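Local coordinates for protein L-methionine gamma-lyase (Fusobacterium nucleatum subsp. nucleatum, PDB 6LXU) that belongs to the Cys/Met metabolism family of pyridoxal-phosphate-dependent enzymes and assembles as a tetramer with covalently bound cofactor, at residues A[11-21]-A[68-77]; A[189-197]-A[263-271]. All blocks are in the same frame, centred on the assembly; numbering follows the deposited sequence.

Contact 1 of 2, residues A[11-21]-A[68-77]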
# COMPACT_ATOMS: atom_id res chain seq x y z
N LEU A 11 8.76 1.41 -27.66
CA LEU A 11 7.65 1.63 -26.74
C LEU A 11 7.90 1.01 -25.36
O LEU A 11 7.52 1.62 -24.35
CB LEU A 11 6.31 1.18 -27.36
CG LEU A 11 5.05 1.52 -26.55
CD1 LEU A 11 3.89 1.90 -27.44
CD2 LEU A 11 4.67 0.33 -25.68
N GLY A 12 8.51 -0.17 -25.29
CA GLY A 12 8.84 -0.76 -23.99
C GLY A 12 9.84 0.08 -23.22
O GLY A 12 9.68 0.36 -22.04
N THR A 13 10.91 0.52 -23.90
CA THR A 13 11.89 1.41 -23.29
C THR A 13 11.20 2.65 -22.72
O THR A 13 11.47 3.08 -21.60
CB THR A 13 12.95 1.81 -24.31
OG1 THR A 13 13.52 0.60 -24.82
CG2 THR A 13 14.01 2.68 -23.69
N THR A 14 10.31 3.22 -23.52
CA THR A 14 9.59 4.43 -23.13
C THR A 14 8.66 4.19 -21.93
O THR A 14 8.68 4.95 -20.96
CB THR A 14 8.81 4.99 -24.34
OG1 THR A 14 9.74 5.31 -25.38
CG2 THR A 14 8.02 6.24 -23.99
N ALA A 15 7.87 3.14 -22.01
CA ALA A 15 6.96 2.83 -20.90
C ALA A 15 7.73 2.62 -19.60
O ALA A 15 7.27 3.04 -18.54
CB ALA A 15 6.11 1.63 -21.22
N ILE A 16 8.86 1.94 -19.69
CA ILE A 16 9.65 1.62 -18.51
C ILE A 16 10.35 2.87 -17.96
O ILE A 16 10.37 3.08 -16.74
CB ILE A 16 10.65 0.49 -18.82
CG1 ILE A 16 9.88 -0.82 -19.05
CG2 ILE A 16 11.66 0.34 -17.69
CD1 ILE A 16 10.68 -1.91 -19.73
N HIS A 17 10.96 3.65 -18.84
CA HIS A 17 11.89 4.71 -18.40
C HIS A 17 11.41 6.14 -18.52
O HIS A 17 11.96 7.01 -17.83
CB HIS A 17 13.22 4.58 -19.14
CG HIS A 17 14.00 3.36 -18.76
ND1 HIS A 17 14.68 3.27 -17.57
CD2 HIS A 17 14.18 2.19 -19.40
CE1 HIS A 17 15.27 2.08 -17.50
NE2 HIS A 17 15.00 1.42 -18.61
N ALA A 18 10.44 6.43 -19.39
CA ALA A 18 10.08 7.84 -19.64
C ALA A 18 9.51 8.47 -18.41
O ALA A 18 8.89 7.82 -17.60
CB ALA A 18 9.08 7.96 -20.77
N GLY A 19 9.76 9.77 -18.27
CA GLY A 19 9.04 10.60 -17.34
C GLY A 19 9.52 10.52 -15.91
O GLY A 19 8.98 11.23 -15.05
N THR A 20 10.57 9.74 -15.65
CA THR A 20 11.07 9.55 -14.29
C THR A 20 11.53 10.86 -13.69
O THR A 20 12.05 11.73 -14.39
CB THR A 20 12.33 8.67 -14.24
OG1 THR A 20 13.38 9.31 -14.99
CG2 THR A 20 12.07 7.28 -14.76
N LEU A 21 11.36 10.97 -12.38
CA LEU A 21 11.88 12.08 -11.61
C LEU A 21 12.93 11.53 -10.67
O LEU A 21 12.86 10.36 -10.27
CB LEU A 21 10.77 12.73 -10.79
CG LEU A 21 9.75 13.60 -11.52
CD1 LEU A 21 8.72 14.06 -10.50
CD2 LEU A 21 10.41 14.77 -12.24
N THR A 68 3.24 12.83 -11.02
CA THR A 68 3.92 13.50 -12.14
C THR A 68 4.64 12.51 -13.05
O THR A 68 4.60 12.66 -14.28
CB THR A 68 4.91 14.54 -11.61
OG1 THR A 68 4.16 15.56 -10.97
CG2 THR A 68 5.76 15.15 -12.73
N VAL A 69 5.28 11.51 -12.47
CA VAL A 69 5.95 10.49 -13.28
C VAL A 69 4.97 9.78 -14.18
O VAL A 69 5.22 9.60 -15.37
CB VAL A 69 6.73 9.51 -12.40
CG1 VAL A 69 7.23 8.32 -13.20
CG2 VAL A 69 7.90 10.24 -11.76
N LEU A 70 3.82 9.40 -13.61
CA LEU A 70 2.79 8.75 -14.40
C LEU A 70 2.30 9.64 -15.54
O LEU A 70 2.11 9.20 -16.67
CB LEU A 70 1.62 8.36 -13.49
CG LEU A 70 0.38 7.80 -14.17
CD1 LEU A 70 0.71 6.56 -14.99
CD2 LEU A 70 -0.68 7.48 -13.13
N GLU A 71 2.04 10.90 -15.20
CA GLU A 71 1.58 11.88 -16.18
C GLU A 71 2.58 12.04 -17.33
O GLU A 71 2.20 12.06 -18.51
CB GLU A 71 1.34 13.21 -15.49
CG GLU A 71 0.11 13.15 -14.60
CD GLU A 71 -0.09 14.35 -13.69
OE1 GLU A 71 0.86 15.13 -13.47
OE2 GLU A 71 -1.23 14.49 -13.17
N ASN A 72 3.85 12.17 -16.98
CA ASN A 72 4.90 12.28 -18.00
C ASN A 72 4.99 11.04 -18.88
O ASN A 72 5.23 11.14 -20.09
CB ASN A 72 6.26 12.53 -17.34
CG ASN A 72 6.38 13.88 -16.69
OD1 ASN A 72 5.64 14.78 -16.98
ND2 ASN A 72 7.36 14.01 -15.81
N LYS A 73 4.81 9.87 -18.27
CA LYS A 73 4.87 8.60 -19.01
C LYS A 73 3.77 8.50 -20.03
O LYS A 73 4.01 8.14 -21.18
CB LYS A 73 4.80 7.39 -18.07
CG LYS A 73 6.10 7.07 -17.39
CD LYS A 73 6.00 5.87 -16.47
CE LYS A 73 7.31 5.68 -15.73
NZ LYS A 73 8.42 5.30 -16.64
N ILE A 74 2.52 8.77 -19.63
CA ILE A 74 1.44 8.66 -20.60
C ILE A 74 1.57 9.72 -21.69
O ILE A 74 1.29 9.45 -22.86
CB ILE A 74 0.05 8.63 -19.93
CG1 ILE A 74 -1.04 8.28 -20.95
CG2 ILE A 74 -0.29 9.95 -19.26
CD1 ILE A 74 -0.91 6.92 -21.61
N ALA A 75 2.02 10.92 -21.33
CA ALA A 75 2.28 11.93 -22.36
C ALA A 75 3.34 11.44 -23.35
O ALA A 75 3.19 11.63 -24.56
CB ALA A 75 2.70 13.24 -21.73
N ALA A 76 4.41 10.82 -22.85
CA ALA A 76 5.43 10.28 -23.75
C ALA A 76 4.88 9.20 -24.66
O ALA A 76 5.22 9.15 -25.86
CB ALA A 76 6.62 9.76 -22.95
N LEU A 77 4.04 8.32 -24.12
CA LEU A 77 3.46 7.24 -24.91
C LEU A 77 2.52 7.72 -26.00
O LEU A 77 2.52 7.16 -27.10
CB LEU A 77 2.75 6.23 -24.01
CG LEU A 77 3.68 5.41 -23.11
CD1 LEU A 77 2.89 4.71 -22.02
CD2 LEU A 77 4.51 4.40 -23.89
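Gly19 lies directly on Asn72 and Lys73 where the end of the N-terminal helix 11-17 turns back along helix 65-78, in a nearly antiparallel helix pair whose segment axes make an angle of 163° and approach to 9.1 Å. A type II beta turn from His17 to Thr20 makes this possible. Gly19 takes its third position with positive phi, a conformation glycine adopts easily, and with no CB between the backbones its CA comes within 3.4 Å of Asn72 CB. This is the tight part of the contact, and Lys73 completes it. In the modelled conformer, one of two deposited, its chain bends at the last torsion (chi4 -67°) and carries the ammonium in among carbonyls. Lys73 NZ donates to Ala18 O at 2.7 Å, in that carbonyl's plane, and to Ala15 O at 3.2 Å, from above the Ala15 carbonyl plane; a weak bond to Ile16 O is added. A long, flexible cation suits Ala15 O and Ile16 O, in the last helical turn, and Ala18 O in the beta turn that follows; Lys261 supplies a second ammonium to Ile16 O. Nearby, two small residues meet, Ala18 CB lying 3.7 Å from Ala76 CB, while Leu77 spreads its CD2 across Leu11, Thr14 and Ala15. The far side is looser: Thr20 is exposed, Leu21 slides past Val69 in the opposite direction, and Tyr25 of the third subunit packs on Leu21. At the boundary between tight turn and loose side, Asn72 ND2 makes a weak but almost straight bond to Gly19 O, 3.3 Å long with 170° at the hydrogen.

Contact 2 of 2, residues A[189-197]-A[263-271]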
# COMPACT_ATOMS: atom_id res chain seq x y z
N THR A 189 -9.09 4.43 -24.79
CA THR A 189 -8.96 3.33 -23.82
C THR A 189 -8.72 1.97 -24.48
O THR A 189 -7.78 1.27 -24.13
CB THR A 189 -10.21 3.26 -22.93
OG1 THR A 189 -10.32 4.46 -22.16
CG2 THR A 189 -10.14 2.09 -21.97
N PHE A 190 -9.61 1.59 -25.40
CA PHE A 190 -9.54 0.24 -25.98
C PHE A 190 -8.28 0.02 -26.79
O PHE A 190 -7.67 -1.05 -26.74
CB PHE A 190 -10.74 -0.01 -26.91
CG PHE A 190 -12.01 -0.45 -26.23
CD1 PHE A 190 -12.29 -0.20 -24.88
CD2 PHE A 190 -12.95 -1.14 -26.98
CE1 PHE A 190 -13.49 -0.61 -24.31
CE2 PHE A 190 -14.16 -1.55 -26.42
CZ PHE A 190 -14.42 -1.29 -25.08
N ALA A 191 -7.92 1.01 -27.60
CA ALA A 191 -6.79 0.86 -28.51
C ALA A 191 -5.46 0.97 -27.79
O ALA A 191 -4.53 0.21 -28.07
CB ALA A 191 -6.86 1.88 -29.63
N THR A 192 -5.37 1.94 -26.87
CA THR A 192 -4.15 2.27 -26.13
C THR A 192 -3.11 2.90 -27.06
O THR A 192 -3.20 2.74 -28.28
CB THR A 192 -3.49 1.06 -25.41
OG1 THR A 192 -2.60 0.37 -26.30
CG2 THR A 192 -4.49 0.09 -24.81
N PRO A 193 -2.09 3.56 -26.49
CA PRO A 193 -1.03 4.08 -27.37
C PRO A 193 -0.16 3.02 -28.02
O PRO A 193 0.63 3.36 -28.92
CB PRO A 193 -0.23 5.00 -26.47
CG PRO A 193 -0.56 4.58 -25.09
CD PRO A 193 -1.96 4.07 -25.12
N TYR A 194 -0.27 1.75 -27.63
CA TYR A 194 0.37 0.66 -28.38
C TYR A 194 -0.21 0.53 -29.78
O TYR A 194 0.52 0.16 -30.71
CB TYR A 194 0.21 -0.66 -27.60
CG TYR A 194 0.78 -1.89 -28.25
CD1 TYR A 194 2.11 -2.24 -28.03
CD2 TYR A 194 -0.01 -2.74 -29.00
CE1 TYR A 194 2.65 -3.39 -28.57
CE2 TYR A 194 0.53 -3.89 -29.58
CZ TYR A 194 1.87 -4.18 -29.36
OH TYR A 194 2.43 -5.32 -29.90
N MET A 195 -1.50 0.82 -29.95
CA MET A 195 -2.14 0.68 -31.26
C MET A 195 -2.45 1.98 -31.96
O MET A 195 -2.45 2.00 -33.20
CB MET A 195 -3.44 -0.12 -31.13
CG MET A 195 -3.17 -1.55 -30.72
SD MET A 195 -4.64 -2.53 -30.41
CE MET A 195 -4.43 -2.88 -28.67
N GLN A 196 -2.77 3.05 -31.23
CA GLN A 196 -3.35 4.23 -31.84
C GLN A 196 -2.89 5.44 -31.06
O GLN A 196 -2.91 5.41 -29.83
CB GLN A 196 -4.87 4.07 -31.75
CG GLN A 196 -5.73 5.11 -32.42
CD GLN A 196 -7.18 4.64 -32.47
OE1 GLN A 196 -7.64 4.12 -33.48
NE2 GLN A 196 -7.89 4.80 -31.35
N LYS A 197 -2.46 6.49 -31.77
CA LYS A 197 -2.00 7.73 -31.15
C LYS A 197 -2.77 8.90 -31.75
O LYS A 197 -2.34 9.53 -32.73
CB LYS A 197 -0.48 7.90 -31.31
CG LYS A 197 0.31 6.78 -30.63
CD LYS A 197 1.78 7.14 -30.48
CE LYS A 197 2.63 5.95 -30.06
NZ LYS A 197 3.96 6.35 -29.54
N PHE A 263 3.72 -2.86 -20.00
CA PHE A 263 2.70 -2.45 -20.96
C PHE A 263 2.97 -3.02 -22.36
O PHE A 263 2.06 -3.57 -23.01
CB PHE A 263 2.61 -0.93 -21.00
CG PHE A 263 1.65 -0.40 -22.02
CD1 PHE A 263 0.29 -0.62 -21.92
CD2 PHE A 263 2.12 0.35 -23.09
CE1 PHE A 263 -0.59 -0.13 -22.88
CE2 PHE A 263 1.24 0.85 -24.05
CZ PHE A 263 -0.11 0.62 -23.94
N GLU A 264 4.19 -2.89 -22.86
CA GLU A 264 4.47 -3.35 -24.23
C GLU A 264 4.23 -4.84 -24.38
O GLU A 264 3.55 -5.28 -25.31
CB GLU A 264 5.91 -3.03 -24.63
CG GLU A 264 6.26 -3.49 -26.04
CD GLU A 264 7.71 -3.33 -26.39
OE1 GLU A 264 8.58 -3.74 -25.61
OE2 GLU A 264 7.98 -2.81 -27.51
N ILE A 265 4.81 -5.63 -23.49
CA ILE A 265 4.70 -7.08 -23.60
C ILE A 265 3.29 -7.56 -23.30
O ILE A 265 2.85 -8.56 -23.87
CB ILE A 265 5.76 -7.86 -22.79
CG1 ILE A 265 5.82 -7.44 -21.31
CG2 ILE A 265 7.12 -7.71 -23.47
CD1 ILE A 265 6.63 -8.37 -20.44
N ARG A 266 2.58 -6.89 -22.40
CA ARG A 266 1.18 -7.24 -22.15
C ARG A 266 0.36 -7.00 -23.41
O ARG A 266 -0.38 -7.87 -23.85
CB ARG A 266 0.59 -6.46 -20.98
CG ARG A 266 1.12 -6.92 -19.62
CD ARG A 266 0.44 -6.26 -18.43
NE ARG A 266 0.68 -4.82 -18.33
CZ ARG A 266 -0.17 -3.85 -18.70
NH1 ARG A 266 -1.35 -4.15 -19.26
NH2 ARG A 266 0.17 -2.58 -18.54
N MET A 267 0.47 -5.82 -24.00
CA MET A 267 -0.34 -5.53 -25.19
C MET A 267 -0.02 -6.49 -26.34
O MET A 267 -0.92 -6.92 -27.06
CB MET A 267 -0.18 -4.08 -25.64
CG MET A 267 -0.71 -3.05 -24.65
SD MET A 267 -2.33 -3.39 -23.95
CE MET A 267 -3.33 -3.40 -25.44
N GLU A 268 1.27 -6.82 -26.50
CA GLU A 268 1.67 -7.77 -27.54
C GLU A 268 0.99 -9.12 -27.34
O GLU A 268 0.46 -9.69 -28.29
CB GLU A 268 3.19 -7.91 -27.60
CG GLU A 268 3.83 -6.72 -28.28
CD GLU A 268 5.32 -6.73 -28.32
OE1 GLU A 268 5.93 -7.62 -27.71
OE2 GLU A 268 5.86 -5.81 -29.00
N ARG A 269 0.99 -9.62 -26.11
CA ARG A 269 0.39 -10.92 -25.83
C ARG A 269 -1.14 -10.86 -25.89
O ARG A 269 -1.77 -11.78 -26.40
CB ARG A 269 0.88 -11.45 -24.49
CG ARG A 269 0.33 -12.81 -24.09
CD ARG A 269 0.57 -13.89 -25.13
NE ARG A 269 1.97 -13.99 -25.55
CZ ARG A 269 2.86 -14.85 -25.05
NH1 ARG A 269 2.52 -15.71 -24.11
NH2 ARG A 269 4.10 -14.86 -25.52
N HIS A 270 -1.73 -9.79 -25.37
CA HIS A 270 -3.17 -9.59 -25.49
C HIS A 270 -3.61 -9.72 -26.96
O HIS A 270 -4.54 -10.45 -27.28
CB HIS A 270 -3.59 -8.18 -25.02
CG HIS A 270 -3.75 -7.99 -23.54
ND1 HIS A 270 -4.68 -8.67 -22.78
CD2 HIS A 270 -3.18 -7.08 -22.70
CE1 HIS A 270 -4.62 -8.23 -21.53
NE2 HIS A 270 -3.73 -7.25 -21.45
N CYS A 271 -2.92 -9.00 -27.85
CA CYS A 271 -3.30 -8.98 -29.27
C CYS A 271 -2.99 -10.30 -29.96
O CYS A 271 -3.79 -10.75 -30.79
CB CYS A 271 -2.62 -7.83 -30.01
SG CYS A 271 -3.21 -6.20 -29.52
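Tyr194 sits as a knob in a hole formed by Glu264, Met267, Glu268 and Cys271 of helix 263-282, and its flat ring suits a shallow groove between helical turns. Its CB lies 3.9 Å from both Phe263 CZ and Met267 CG. With CG anti to the backbone N (chi1 179°), the ring heads straight for the helix. Tyr194 CG meets Met267 CB at 3.5 Å, and that methylene stands over one ring face in a CH-pi contact, 17° off the normal. Further out, Tyr194 CE1 approaches the carbonyl of Glu264, and Tyr194 CE2 comes within 4.4 Å of Cys271 SG. At the tip, the approach of Tyr194 OH to Glu268 CG is too short to be trusted in the given conformer of Glu268, whose carboxylate pairs with Arg269 of the second subunit. The base of the knob is set by an ST turn: Thr192 OG1 accepts from Tyr194 N at 3.0 Å and donates to Ala191 O. The same oxygen lies at the edge of the Phe263 ring. Supple methionines fill in behind, Met195 CE and Met267 CE touching closely at 3.5 Å. The short, weakly bonded helical turn about 192-195, which follows strand 183-187 of the seven-stranded sheet, is thus wedged between helix 263-282 and helix 65-78, where Pro193 packs on Leu77.

In the fold
From the N terminus, helix 11-17 comes first, and contact 1 closes a loop of 46 residues, without strands, when helix 65-78 returns to it. The chain then builds most of the seven-stranded sheet before reaching 189-197. Contact 2 closes a second loop, of 65 residues, which includes Lys212, the residue carrying the cofactor. The loops follow in series, neither nested nor crossed, yet their centres lie only about 15 Å apart. Lys197 donates to Leu77 O, which ties segment 189-197 to helix 65-78, and Leu11 packs on Phe263, which joins helix 11-17 to helix 263-282. Both contacts also reach Asn383 of the second subunit, through Gly12, weakly, and Glu264.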